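Side-chain contact in putative cytochrome P450 YjiB (Bacillus subtilis subsp. subtilis, PDB 4RM4), which probably acts as a heme-dependent monooxygenase of the cytochrome P450 family, inserting an oxygen atom from molecular oxygen into its substrates: residues A[149-154]-A[192-197]. Numbering follows the deposited sequence.
Sequences GVPSAH and AAFFAG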
loop_
_atom_site.group_PDB
_atom_site.type_symbol
_atom_site.label_atom_id
_atom_site.label_comp_id
_atom_site.label_asym_id
_atom_site.label_seq_id
_atom_site.Cartn_x
_atom_site.Cartn_y
_atom_site.Cartn_z
ATOM N N GLY A 149 -3.626 -9.250 16.724
ATOM C CA GLY A 149 -3.863 -9.687 18.089
ATOM C C GLY A 149 -3.175 -8.840 19.142
ATOM O O GLY A 149 -2.890 -9.315 20.244
ATOM N N VAL A 150 -2.914 -7.579 18.816
ATOM C CA VAL A 150 -2.343 -6.655 19.787
ATOM C C VAL A 150 -3.345 -6.459 20.919
ATOM O O VAL A 150 -4.480 -6.050 20.681
ATOM C CB VAL A 150 -2.027 -5.297 19.141
ATOM C CG1 VAL A 150 -1.576 -4.300 20.188
ATOM C CG2 VAL A 150 -0.964 -5.460 18.062
ATOM N N PRO A 151 -2.947 -6.787 22.157
ATOM C CA PRO A 151 -3.907 -6.618 23.252
ATOM C C PRO A 151 -4.348 -5.162 23.355
ATOM O O PRO A 151 -3.523 -4.259 23.204
ATOM C CB PRO A 151 -3.107 -7.043 24.490
ATOM C CG PRO A 151 -1.690 -6.831 24.116
ATOM C CD PRO A 151 -1.608 -7.159 22.646
ATOM N N SER A 152 -5.639 -4.945 23.595
ATOM C CA SER A 152 -6.217 -3.604 23.571
ATOM C C SER A 152 -5.571 -2.666 24.587
ATOM O O SER A 152 -5.566 -1.445 24.404
ATOM C CB SER A 152 -7.737 -3.661 23.776
ATOM O OG SER A 152 -8.075 -4.330 24.980
ATOM N N ALA A 153 -5.023 -3.236 25.652
ATOM C CA ALA A 153 -4.350 -2.428 26.663
ATOM C C ALA A 153 -2.906 -2.090 26.278
ATOM O O ALA A 153 -2.121 -1.659 27.119
ATOM C CB ALA A 153 -4.400 -3.110 28.024
ATOM N N HIS A 154 -2.561 -2.268 25.007
ATOM C CA HIS A 154 -1.222 -1.909 24.533
ATOM C C HIS A 154 -1.249 -1.167 23.203
ATOM O O HIS A 154 -0.231 -1.048 22.519
ATOM C CB HIS A 154 -0.332 -3.142 24.444
ATOM C CG HIS A 154 0.080 -3.674 25.781
ATOM N ND1 HIS A 154 0.464 -2.851 26.818
ATOM C CD2 HIS A 154 0.152 -4.939 26.257
ATOM C CE1 HIS A 154 0.764 -3.588 27.874
ATOM N NE2 HIS A 154 0.580 -4.858 27.560
ATOM N N ALA A 192 10.018 -6.494 17.229
ATOM C CA ALA A 192 10.376 -7.904 17.288
ATOM C C ALA A 192 10.078 -8.529 18.654
ATOM O O ALA A 192 9.405 -9.557 18.731
ATOM C CB ALA A 192 11.845 -8.091 16.926
ATOM N N ALA A 193 10.577 -7.908 19.721
ATOM C CA ALA A 193 10.342 -8.396 21.082
ATOM C C ALA A 193 8.861 -8.384 21.445
ATOM O O ALA A 193 8.364 -9.288 22.111
ATOM C CB ALA A 193 11.151 -7.581 22.095
ATOM N N PHE A 194 8.152 -7.355 20.994
ATOM C CA PHE A 194 6.731 -7.244 21.257
ATOM C C PHE A 194 5.990 -8.378 20.554
ATOM O O PHE A 194 5.174 -9.079 21.173
ATOM C CB PHE A 194 6.214 -5.873 20.789
ATOM C CG PHE A 194 4.738 -5.652 21.029
ATOM C CD1 PHE A 194 3.813 -5.908 20.027
ATOM C CD2 PHE A 194 4.285 -5.162 22.242
ATOM C CE1 PHE A 194 2.462 -5.694 20.238
ATOM C CE2 PHE A 194 2.937 -4.943 22.463
ATOM C CZ PHE A 194 2.022 -5.208 21.460
ATOM N N PHE A 195 6.280 -8.576 19.267
ATOM C CA PHE A 195 5.648 -9.661 18.516
ATOM C C PHE A 195 6.020 -11.019 19.119
ATOM O O PHE A 195 5.212 -11.937 19.117
ATOM C CB PHE A 195 6.024 -9.629 17.028
ATOM C CG PHE A 195 5.325 -8.555 16.242
ATOM C CD1 PHE A 195 3.946 -8.390 16.331
ATOM C CD2 PHE A 195 6.045 -7.714 15.408
ATOM C CE1 PHE A 195 3.304 -7.397 15.602
ATOM C CE2 PHE A 195 5.406 -6.715 14.690
ATOM C CZ PHE A 195 4.044 -6.562 14.787
ATOM N N ALA A 196 7.248 -11.145 19.614
ATOM C CA ALA A 196 7.678 -12.390 20.254
ATOM C C ALA A 196 6.735 -12.714 21.401
ATOM O O ALA A 196 6.301 -13.853 21.562
ATOM C CB ALA A 196 9.117 -12.272 20.761
ATOM N N GLY A 197 6.421 -11.701 22.198
ATOM C CA GLY A 197 5.501 -11.872 23.308
ATOM C C GLY A 197 4.114 -12.303 22.874
ATOM O O GLY A 197 3.529 -13.214 23.464
#
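Phe194 reaches out from its helix to Val150, Pro151 and His154, its whole side chain bridging the gap to a loop whose backbone stays well apart; the nearest CA atoms, those of Val150 and Phe195, are 8.6 Å from each other. The contact is apolar. Val150, crossing Phe194 at about a right angle, meets the far rim of the ring with both methyls: CG1 lies 3.9 Å from Phe194 CZ, close to the ring plane, while CG2 lies 4.1 Å from Phe194 CE1. CG of Phe194 is anti to the backbone N (chi1 -180°), which carries the ring out to the loop; chi2 of -95° sets its turn. His154 contributes its CB, also at the edge, 4.2 Å from Phe194 CE2, and Pro151 CD approaches CZ of Phe194 obliquely at 4.3 Å. Within the loop His154 N donates to Pro151 O; Gly149, with positive phi, is the C-prime residue of the Schellman motif ending helix 138-147. In P450 terms the contact probably sets the E-F connection against the G helix (177-204), away from the heme site. From helix 155-165, Trp161 packs edge-to-face with Phe194 and Phe158 touches Val150 and Phe195, while helix 226-257 meets Phe195.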